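Local atomic coordinates of poly(ADP-ribose) glycohydrolase (Thermomonospora curvata, PDB entry 3SIG), a protein that hydrolyses poly(ADP-ribose) as a bacterial poly(ADP-ribose) glycohydrolase built on a macrodomain fold, and binds ADP-ribose. Residues A[217-222]-A[268-273]; A[257-260]-A[264-267]. One frame throughout, in Å; residues are numbered along the deposited sequence.

Contact 1 (A[217-222]-A[268-273]). With AR6 ([(2R,3S,4R,5R)-5-(6-aminopurin-9-yl)-3,4-dihydroxy-oxolan-2-yl]methyl [hydroxy-[[(2R,3S,4R,5S)-3,4,5-trihydroxyoxolan-2-yl]methoxy]phosphoryl] hydrogen phosphate), chain B.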
ATOM      1  N   LEU A 217      -1.056  -0.944   7.668  1.00  7.72           N
ATOM      2  CA  LEU A 217      -0.418  -2.147   7.127  1.00  7.36           C
ATOM      3  C   LEU A 217      -1.497  -3.220   7.000  1.00  7.12           C
ATOM      4  O   LEU A 217      -2.694  -2.940   7.141  1.00  8.05           O
ATOM      5  CB  LEU A 217       0.709  -2.623   8.066  1.00  9.20           C
ATOM      6  CG  LEU A 217       1.783  -1.576   8.365  1.00  8.06           C
ATOM      7  CD1 LEU A 217       2.808  -2.134   9.345  1.00  9.38           C
ATOM      8  CD2 LEU A 217       2.457  -1.091   7.117  1.00 10.34           C
ATOM      9  N   GLY A 218      -1.113  -4.435   6.668  1.00  8.14           N
ATOM     10  CA  GLY A 218      -2.100  -5.503   6.485  1.00  9.78           C
ATOM     11  C   GLY A 218      -1.404  -6.748   5.989  1.00  8.18           C
ATOM     12  O   GLY A 218      -0.181  -6.909   6.158  1.00  9.02           O
ATOM     13  N   ALA A 219      -2.196  -7.601   5.356  1.00  8.68           N
ATOM     14  CA  ALA A 219      -1.777  -8.925   4.920  1.00  9.57           C
ATOM     15  C   ALA A 219      -1.070  -8.909   3.572  1.00  8.26           C
ATOM     16  O   ALA A 219      -1.425  -9.589   2.623  1.00  9.39           O
ATOM     17  CB  ALA A 219      -2.978  -9.857   4.897  1.00 10.10           C
ATOM     18  N   TRP A 220      -0.052  -8.071   3.516  1.00  8.61           N
ATOM     19  CA  TRP A 220       0.837  -7.830   2.380  1.00  7.36           C
ATOM     20  C   TRP A 220       1.304  -9.151   1.794  1.00  8.10           C
ATOM     21  O   TRP A 220       1.801 -10.022   2.522  1.00  9.52           O
ATOM     22  CB  TRP A 220       2.037  -7.077   2.913  1.00  7.58           C
ATOM     23  CG  TRP A 220       3.091  -6.650   1.957  1.00  8.51           C
ATOM     24  CD1 TRP A 220       2.952  -6.031   0.736  1.00  9.52           C
ATOM     25  CD2 TRP A 220       4.480  -6.741   2.218  1.00  7.39           C
ATOM     26  NE1 TRP A 220       4.195  -5.734   0.226  1.00  8.11           N
ATOM     27  CE2 TRP A 220       5.145  -6.144   1.131  1.00  8.19           C
ATOM     28  CE3 TRP A 220       5.240  -7.262   3.290  1.00  9.33           C
ATOM     29  CZ2 TRP A 220       6.533  -6.072   1.057  1.00 10.41           C
ATOM     30  CZ3 TRP A 220       6.616  -7.190   3.214  1.00 11.16           C
ATOM     31  CH2 TRP A 220       7.251  -6.613   2.104  1.00 11.53           C
ATOM     32  N   GLY A 221       1.089  -9.356   0.503  1.00  7.75           N
ATOM     33  CA  GLY A 221       1.596 -10.539  -0.161  1.00  9.13           C
ATOM     34  C   GLY A 221       0.749 -11.788  -0.001  1.00  9.45           C
ATOM     35  O   GLY A 221       1.109 -12.814  -0.583  1.00 10.64           O
ATOM     36  N   CYS A 222      -0.339 -11.733   0.753  1.00  8.77           N
ATOM     37  CA  CYS A 222      -1.016 -12.947   1.194  1.00  8.74           C
ATOM     38  C   CYS A 222      -2.256 -13.337   0.407  1.00 10.10           C
ATOM     39  O   CYS A 222      -2.967 -14.264   0.831  1.00 11.91           O
ATOM     40  CB  CYS A 222      -1.379 -12.858   2.678  1.00 10.86           C
ATOM     41  SG  CYS A 222       0.013 -12.705   3.789  1.00 11.80           S
ATOM     42  N   ALA A 268      -7.751 -13.513  10.371  1.00 14.51           N
ATOM     43  CA  ALA A 268      -7.579 -14.357  11.544  1.00 15.17           C
ATOM     44  C   ALA A 268      -6.116 -14.485  11.963  1.00 13.31           C
ATOM     45  O   ALA A 268      -5.808 -14.474  13.146  1.00 14.41           O
ATOM     46  CB  ALA A 268      -8.184 -15.722  11.291  1.00 19.46           C
ATOM     47  N   ALA A 269      -5.197 -14.605  11.013  1.00 13.96           N
ATOM     48  CA  ALA A 269      -3.780 -14.758  11.338  1.00 12.60           C
ATOM     49  C   ALA A 269      -3.244 -13.506  12.016  1.00 12.07           C
ATOM     50  O   ALA A 269      -2.482 -13.594  12.976  1.00 13.32           O
ATOM     51  CB  ALA A 269      -2.974 -15.048  10.084  1.00 14.42           C
ATOM     52  N   PHE A 270      -3.652 -12.344  11.533  1.00 11.94           N
ATOM     53  CA  PHE A 270      -3.214 -11.101  12.150  1.00 10.91           C
ATOM     54  C   PHE A 270      -3.868 -10.888  13.513  1.00 13.87           C
ATOM     55  O   PHE A 270      -3.188 -10.477  14.466  1.00 13.76           O
ATOM     56  CB  PHE A 270      -3.440  -9.900  11.220  1.00 12.31           C
ATOM     57  CG  PHE A 270      -2.353  -9.752  10.193  1.00 10.39           C
ATOM     58  CD1 PHE A 270      -1.335  -8.822  10.361  1.00 10.50           C
ATOM     59  CD2 PHE A 270      -2.305 -10.586   9.087  1.00 10.92           C
ATOM     60  CE1 PHE A 270      -0.317  -8.732   9.415  1.00 10.58           C
ATOM     61  CE2 PHE A 270      -1.275 -10.502   8.178  1.00 11.79           C
ATOM     62  CZ  PHE A 270      -0.291  -9.567   8.341  1.00 10.88           C
ATOM     63  N   ALA A 271      -5.151 -11.232  13.641  1.00 13.27           N
ATOM     64  CA  ALA A 271      -5.856 -11.107  14.920  1.00 14.68           C
ATOM     65  C   ALA A 271      -5.193 -11.975  15.969  1.00 17.20           C
ATOM     66  O   ALA A 271      -5.037 -11.569  17.115  1.00 18.89           O
ATOM     67  CB  ALA A 271      -7.336 -11.486  14.773  1.00 18.77           C
ATOM     68  N   ARG A 272      -4.780 -13.172  15.581  1.00 15.07           N
ATOM     69  CA  ARG A 272      -4.123 -14.073  16.518  1.00 16.45           C
ATOM     70  C   ARG A 272      -2.799 -13.508  16.988  1.00 18.35           C
ATOM     71  O   ARG A 272      -2.438 -13.585  18.156  1.00 18.50           O
ATOM     72  CB  ARG A 272      -3.890 -15.439  15.883  1.00 18.39           C
ATOM     73  CG  ARG A 272      -5.172 -16.262  15.788  1.00 29.92           C
ATOM     74  CD  ARG A 272      -4.894 -17.725  15.476  1.00 30.61           C
ATOM     75  NE  ARG A 272      -4.351 -17.916  14.137  1.00 31.02           N
ATOM     76  CZ  ARG A 272      -5.087 -17.968  13.030  1.00 23.10           C
ATOM     77  NH1 ARG A 272      -6.408 -17.845  13.091  1.00 32.07           N
ATOM     78  NH2 ARG A 272      -4.504 -18.148  11.862  1.00 21.86           N
ATOM     79  N   ARG A 273      -2.037 -12.941  16.071  1.00 14.46           N
ATOM     80  CA  ARG A 273      -0.694 -12.519  16.434  1.00 15.39           C
ATOM     81  C   ARG A 273      -0.697 -11.209  17.216  1.00 15.62           C
ATOM     82  O   ARG A 273       0.133 -11.052  18.121  1.00 20.70           O
ATOM     83  CB  ARG A 273       0.182 -12.385  15.179  1.00 13.80           C
ATOM     84  CG  ARG A 273       1.650 -11.989  15.444  1.00 17.72           C
ATOM     85  CD  ARG A 273       2.302 -13.050  16.330  1.00 18.89           C
ATOM     86  NE  ARG A 273       3.638 -12.730  16.838  1.00 18.88           N
ATOM     87  CZ  ARG A 273       3.879 -12.022  17.938  1.00 19.15           C
ATOM     88  NH1 ARG A 273       2.884 -11.483  18.621  1.00 22.19           N
ATOM     89  NH2 ARG A 273       5.129 -11.809  18.331  1.00 24.72           N
TER
HETATM   90  N1  AR6 B 280      -7.876  -3.651   2.194  1.00  9.49           N
HETATM   91  C2  AR6 B 280      -7.305  -4.425   3.113  1.00 10.25           C
HETATM   92  N3  AR6 B 280      -6.989  -5.743   2.962  1.00  8.90           N
HETATM   93  C4  AR6 B 280      -7.291  -6.233   1.738  1.00 10.35           C
HETATM   94  C5  AR6 B 280      -7.902  -5.436   0.707  1.00  9.51           C
HETATM   95  C6  AR6 B 280      -8.161  -4.126   1.014  1.00  9.54           C
HETATM   96  N6  AR6 B 280      -8.774  -3.305   0.066  1.00 11.25           N
HETATM   97  N7  AR6 B 280      -8.038  -6.303  -0.435  1.00 10.07           N
HETATM   98  C8  AR6 B 280      -7.598  -7.462  -0.075  1.00 10.32           C
HETATM   99  N9  AR6 B 280      -7.134  -7.515   1.206  1.00  9.56           N
HETATM  100  PA  AR6 B 280      -3.680  -8.663  -2.300  1.00 10.02           P
HETATM  101  PB  AR6 B 280      -0.804  -9.347  -2.664  1.00  9.49           P
HETATM  102  C1' AR6 B 280      -6.533  -8.590   1.991  1.00 10.60           C
HETATM  103  O1A AR6 B 280      -4.037 -10.013  -2.813  1.00 11.74           O
HETATM  104  O1B AR6 B 280       0.377  -8.552  -2.143  1.00  9.97           O
HETATM  105  C1D AR6 B 280      -2.557  -7.027  -7.169  1.00 10.70           C
HETATM  106  O1D AR6 B 280      -3.057  -7.393  -8.424  1.00 12.62           O
HETATM  107  C2' AR6 B 280      -6.946  -9.979   1.553  1.00  9.74           C
HETATM  108  O2' AR6 B 280      -7.029 -10.825   2.665  1.00 12.26           O
HETATM  109  O2A AR6 B 280      -4.274  -7.463  -2.992  1.00 10.77           O
HETATM  110  O2B AR6 B 280      -0.962 -10.759  -2.212  1.00 10.19           O
HETATM  111  C2D AR6 B 280      -1.288  -6.301  -7.388  1.00 11.61           C
HETATM  112  O2D AR6 B 280      -1.287  -5.304  -8.349  1.00  9.81           O
HETATM  113  C3' AR6 B 280      -5.808 -10.384   0.689  1.00 11.11           C
HETATM  114  O3' AR6 B 280      -5.608 -11.760   0.677  1.00 12.06           O
HETATM  115  O3A AR6 B 280      -2.098  -8.527  -2.222  1.00  9.27           O
HETATM  116  C3D AR6 B 280      -0.245  -7.333  -7.323  1.00  9.66           C
HETATM  117  O3D AR6 B 280      -0.127  -7.785  -8.646  1.00 13.34           O
HETATM  118  C4' AR6 B 280      -4.617  -9.673   1.264  1.00 10.59           C
HETATM  119  O4' AR6 B 280      -5.129  -8.558   1.961  1.00  9.66           O
HETATM  120  C4D AR6 B 280      -0.841  -8.342  -6.406  1.00  9.86           C
HETATM  121  O4D AR6 B 280      -2.253  -8.195  -6.435  1.00 11.50           O
HETATM  122  C5' AR6 B 280      -3.554  -9.241   0.264  1.00 10.40           C
HETATM  123  O5' AR6 B 280      -4.129  -8.454  -0.767  1.00 10.44           O
HETATM  124  C5D AR6 B 280      -0.328  -8.246  -4.970  1.00  9.41           C
HETATM  125  O5D AR6 B 280      -0.846  -9.344  -4.243  1.00  9.55           O
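Phe270 reaches from helix 265-273 to the backbone of the loop after strand 214-217, the far end of its ring lying against Gly218 and Ala219. Phe270 CZ comes within 3.4 Å of Gly218 O, and Phe270 CE2 lies 3.7 Å from Ala219 CA and 3.8 Å from Ala219 CB. With CG set anti to its own carbonyl carbon (chi1 -81°), the ring extends from the helix toward the loop, and it also meets the ring of Phe255 on strand 252-256. The loop belongs to the phosphate-binding part of the macrodomain fold. Ala219 is the centre of an inverse gamma turn, closed by Trp220 N to Gly218 O at 2.9 Å, and a type II beta turn begins at Ala219 itself and runs to Cys222. Replacing Phe270 with an alanine would probably open a gap behind Gly218 and Ala219, leaving the turn less firmly backed. Gly221, whose positive phi suits the turn, gives a weak hydrogen bond from its N to AR6 O1B (2.9 Å, bent to 127°). Ala219 O lies 3.2 Å from AR6 C5', and Trp220 NE1 is hydrogen-bonded to Ser175 O.

Contact 2 (A[257-260]-A[264-267]); sequences VWDT and APRH. With AR6 ([(2R,3S,4R,5R)-5-(6-aminopurin-9-yl)-3,4-dihydroxy-oxolan-2-yl]methyl [hydroxy-[[(2R,3S,4R,5S)-3,4,5-trihydroxyoxolan-2-yl]methoxy]phosphoryl] hydrogen phosphate), chain B.
Asp259 OD2 accepts two hydrogen bonds from Arg266, one from the side chain and one from the backbone. Arg266 NE approaches from above the carboxylate plane, 2.8 Å from Asp259 OD2 and nearly straight at 170°, while that oxygen itself lies in the guanidinium plane. Arg266 N, in the first turn of helix 265-273, reaches Asp259 OD2 at 2.9 Å. The other oxygen, Asp259 OD1, takes Arg266 NH2 at 3.0 Å on the syn side but tilted out of the carboxylate plane, completing a side-on, two-nitrogen salt bridge in which the two planes stand 52° apart. Bends at chi2 and chi3 fold the arginine back toward the aspartate. Ala264 holds the N-cap position, yet the Asp259 carboxylate, from the preceding loop, is what takes up the amide of Arg266. Beside this pair, Val257 CG1 packs 3.5 Å from His267 N. The site forms the adenosine end of the ADP-ribose pocket: AR6 O3' sits over the centre of one guanidinium face, 3.4 Å from Arg266 CZ, and Asp259 CB lies 3.4 Å from AR6 O2'. Arg266 NH1 is hydrogen-bonded to Cys222 O. Fixed by these bonds, the guanidinium presents a flat surface to the ribose, and its charge, like the helix start, probably favours an ionised Asp259.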
ATOM      1  N   VAL A 257      -7.301  -5.574   7.574  1.00  9.52           N
ATOM      2  CA  VAL A 257      -7.300  -6.785   6.801  1.00 10.76           C
ATOM      3  C   VAL A 257      -8.742  -7.106   6.396  1.00 11.10           C
ATOM      4  O   VAL A 257      -9.519  -7.621   7.202  1.00 12.78           O
ATOM      5  CB  VAL A 257      -6.694  -7.948   7.553  1.00 11.00           C
ATOM      6  CG1 VAL A 257      -6.567  -9.130   6.578  1.00 13.32           C
ATOM      7  CG2 VAL A 257      -5.318  -7.570   8.141  1.00 13.04           C
ATOM      8  N   TRP A 258      -9.097  -6.807   5.143  1.00 12.30           N
ATOM      9  CA  TRP A 258     -10.408  -7.016   4.560  1.00 11.67           C
ATOM     10  C   TRP A 258     -10.307  -8.247   3.669  1.00 11.38           C
ATOM     11  O   TRP A 258      -9.751  -8.183   2.560  1.00 11.77           O
ATOM     12  CB  TRP A 258     -10.805  -5.798   3.734  1.00 13.34           C
ATOM     13  CG  TRP A 258     -12.141  -5.955   3.094  1.00 13.83           C
ATOM     14  CD1 TRP A 258     -13.313  -6.181   3.740  1.00 19.44           C
ATOM     15  CD2 TRP A 258     -12.440  -5.997   1.701  1.00 13.42           C
ATOM     16  NE1 TRP A 258     -14.344  -6.326   2.834  1.00 20.78           N
ATOM     17  CE2 TRP A 258     -13.830  -6.216   1.570  1.00 18.84           C
ATOM     18  CE3 TRP A 258     -11.685  -5.835   0.548  1.00 17.40           C
ATOM     19  CZ2 TRP A 258     -14.472  -6.273   0.328  1.00 23.83           C
ATOM     20  CZ3 TRP A 258     -12.320  -5.896  -0.690  1.00 20.69           C
ATOM     21  CH2 TRP A 258     -13.700  -6.123  -0.789  1.00 20.47           C
ATOM     22  N   ASP A 259     -10.827  -9.362   4.179  1.00 12.78           N
ATOM     23  CA  ASP A 259     -10.653 -10.661   3.556  1.00 13.60           C
ATOM     24  C   ASP A 259     -12.036 -11.257   3.350  1.00 14.21           C
ATOM     25  O   ASP A 259     -12.679 -11.726   4.302  1.00 15.92           O
ATOM     26  CB  ASP A 259      -9.817 -11.581   4.452  1.00 12.55           C
ATOM     27  CG  ASP A 259      -9.489 -12.899   3.794  1.00 12.15           C
ATOM     28  OD1 ASP A 259      -9.973 -13.161   2.669  1.00 14.70           O
ATOM     29  OD2 ASP A 259      -8.711 -13.660   4.420  1.00 14.14           O
ATOM     30  N   THR A 260     -12.500 -11.282   2.111  1.00 13.78           N
ATOM     31  CA  THR A 260     -13.835 -11.763   1.819  1.00 14.89           C
ATOM     32  C   THR A 260     -13.926 -13.274   1.658  1.00 14.85           C
ATOM     33  O   THR A 260     -15.020 -13.807   1.454  1.00 17.97           O
ATOM     34  CB  THR A 260     -14.411 -11.119   0.553  1.00 17.31           C
ATOM     35  OG1 THR A 260     -13.533 -11.374  -0.551  1.00 22.05           O
ATOM     36  CG2 THR A 260     -14.555  -9.608   0.759  1.00 20.16           C
ATOM     37  N   ALA A 264     -12.226 -15.637   6.551  1.00 14.78           N
ATOM     38  CA  ALA A 264     -11.302 -14.494   6.568  1.00 14.62           C
ATOM     39  C   ALA A 264      -9.929 -14.861   7.131  1.00 14.51           C
ATOM     40  O   ALA A 264      -9.447 -14.237   8.087  1.00 14.29           O
ATOM     41  CB  ALA A 264     -11.914 -13.315   7.349  1.00 16.77           C
ATOM     42  N   PRO A 265      -9.251 -15.863   6.551  1.00 13.41           N
ATOM     43  CA  PRO A 265      -8.043 -16.433   7.155  1.00 14.13           C
ATOM     44  C   PRO A 265      -6.889 -15.430   7.297  1.00 14.89           C
ATOM     45  O   PRO A 265      -6.071 -15.506   8.218  1.00 14.29           O
ATOM     46  CB  PRO A 265      -7.666 -17.568   6.186  1.00 13.90           C
ATOM     47  CG  PRO A 265      -8.380 -17.239   4.944  1.00 16.09           C
ATOM     48  CD  PRO A 265      -9.645 -16.590   5.333  1.00 15.75           C
ATOM     49  N   ARG A 266      -6.788 -14.463   6.392  1.00 12.98           N
ATOM     50  CA  ARG A 266      -5.730 -13.472   6.510  1.00 12.47           C
ATOM     51  C   ARG A 266      -5.975 -12.626   7.749  1.00 12.27           C
ATOM     52  O   ARG A 266      -5.017 -12.274   8.476  1.00 12.99           O
ATOM     53  CB  ARG A 266      -5.638 -12.579   5.255  1.00 13.09           C
ATOM     54  CG  ARG A 266      -4.722 -13.118   4.149  1.00 14.00           C
ATOM     55  CD  ARG A 266      -5.138 -14.391   3.483  1.00 14.24           C
ATOM     56  NE  ARG A 266      -6.460 -14.369   2.856  1.00 14.61           N
ATOM     57  CZ  ARG A 266      -6.734 -14.783   1.622  1.00 14.55           C
ATOM     58  NH1 ARG A 266      -5.771 -15.149   0.797  1.00 15.24           N
ATOM     59  NH2 ARG A 266      -7.992 -14.800   1.193  1.00 16.75           N
ATOM     60  N   HIS A 267      -7.226 -12.255   7.979  1.00 11.36           N
ATOM     61  CA  HIS A 267      -7.571 -11.456   9.124  1.00 13.63           C
ATOM     62  C   HIS A 267      -7.343 -12.260  10.381  1.00 14.21           C
ATOM     63  O   HIS A 267      -6.787 -11.746  11.354  1.00 15.31           O
ATOM     64  CB  HIS A 267      -9.012 -10.948   9.044  1.00 13.43           C
ATOM     65  CG  HIS A 267      -9.461 -10.274  10.301  1.00 13.96           C
ATOM     66  ND1 HIS A 267     -10.032 -10.972  11.344  1.00 17.54           N
ATOM     67  CD2 HIS A 267      -9.371  -8.986  10.714  1.00 15.13           C
ATOM     68  CE1 HIS A 267     -10.279 -10.142  12.342  1.00 19.91           C
ATOM     69  NE2 HIS A 267      -9.893  -8.932  11.984  1.00 18.69           N
TER
HETATM   70  N1  AR6 B 280      -7.876  -3.651   2.194  1.00  9.49           N
HETATM   71  C2  AR6 B 280      -7.305  -4.425   3.113  1.00 10.25           C
HETATM   72  N3  AR6 B 280      -6.989  -5.743   2.962  1.00  8.90           N
HETATM   73  C4  AR6 B 280      -7.291  -6.233   1.738  1.00 10.35           C
HETATM   74  C5  AR6 B 280      -7.902  -5.436   0.707  1.00  9.51           C
HETATM   75  C6  AR6 B 280      -8.161  -4.126   1.014  1.00  9.54           C
HETATM   76  N6  AR6 B 280      -8.774  -3.305   0.066  1.00 11.25           N
HETATM   77  N7  AR6 B 280      -8.038  -6.303  -0.435  1.00 10.07           N
HETATM   78  C8  AR6 B 280      -7.598  -7.462  -0.075  1.00 10.32           C
HETATM   79  N9  AR6 B 280      -7.134  -7.515   1.206  1.00  9.56           N
HETATM   80  PA  AR6 B 280      -3.680  -8.663  -2.300  1.00 10.02           P
HETATM   81  PB  AR6 B 280      -0.804  -9.347  -2.664  1.00  9.49           P
HETATM   82  C1' AR6 B 280      -6.533  -8.590   1.991  1.00 10.60           C
HETATM   83  O1A AR6 B 280      -4.037 -10.013  -2.813  1.00 11.74           O
HETATM   84  O1B AR6 B 280       0.377  -8.552  -2.143  1.00  9.97           O
HETATM   85  C1D AR6 B 280      -2.557  -7.027  -7.169  1.00 10.70           C
HETATM   86  O1D AR6 B 280      -3.057  -7.393  -8.424  1.00 12.62           O
HETATM   87  C2' AR6 B 280      -6.946  -9.979   1.553  1.00  9.74           C
HETATM   88  O2' AR6 B 280      -7.029 -10.825   2.665  1.00 12.26           O
HETATM   89  O2A AR6 B 280      -4.274  -7.463  -2.992  1.00 10.77           O
HETATM   90  O2B AR6 B 280      -0.962 -10.759  -2.212  1.00 10.19           O
HETATM   91  C2D AR6 B 280      -1.288  -6.301  -7.388  1.00 11.61           C
HETATM   92  O2D AR6 B 280      -1.287  -5.304  -8.349  1.00  9.81           O
HETATM   93  C3' AR6 B 280      -5.808 -10.384   0.689  1.00 11.11           C
HETATM   94  O3' AR6 B 280      -5.608 -11.760   0.677  1.00 12.06           O
HETATM   95  O3A AR6 B 280      -2.098  -8.527  -2.222  1.00  9.27           O
HETATM   96  C3D AR6 B 280      -0.245  -7.333  -7.323  1.00  9.66           C
HETATM   97  O3D AR6 B 280      -0.127  -7.785  -8.646  1.00 13.34           O
HETATM   98  C4' AR6 B 280      -4.617  -9.673   1.264  1.00 10.59           C
HETATM   99  O4' AR6 B 280      -5.129  -8.558   1.961  1.00  9.66           O
HETATM  100  C4D AR6 B 280      -0.841  -8.342  -6.406  1.00  9.86           C
HETATM  101  O4D AR6 B 280      -2.253  -8.195  -6.435  1.00 11.50           O
HETATM  102  C5' AR6 B 280      -3.554  -9.241   0.264  1.00 10.40           C
HETATM  103  O5' AR6 B 280      -4.129  -8.454  -0.767  1.00 10.44           O
HETATM  104  C5D AR6 B 280      -0.328  -8.246  -4.970  1.00  9.41           C
HETATM  105  O5D AR6 B 280      -0.846  -9.344  -4.243  1.00  9.55           O

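Helix 265-273 serves both contacts, with its first turn in contact 2 and a later one in contact 1. Contact 1 is fully buried and rests on an aromatic ring against backbone, with no hydrogen bond between its segments; contact 2 is only partly buried, larger in area, and dominated by charge. Their centres lie about 8 Å apart, and contact 2 is nested within the chain loop that contact 1 closes. They join directly through the bond between Arg266 and Cys222 and where Ala219 CB packs on Arg266 CG. Both touch AR6, 217-222 along the diphosphate and the neighbouring edge of the ribose, and 257-260 with Arg266 around the adenosine.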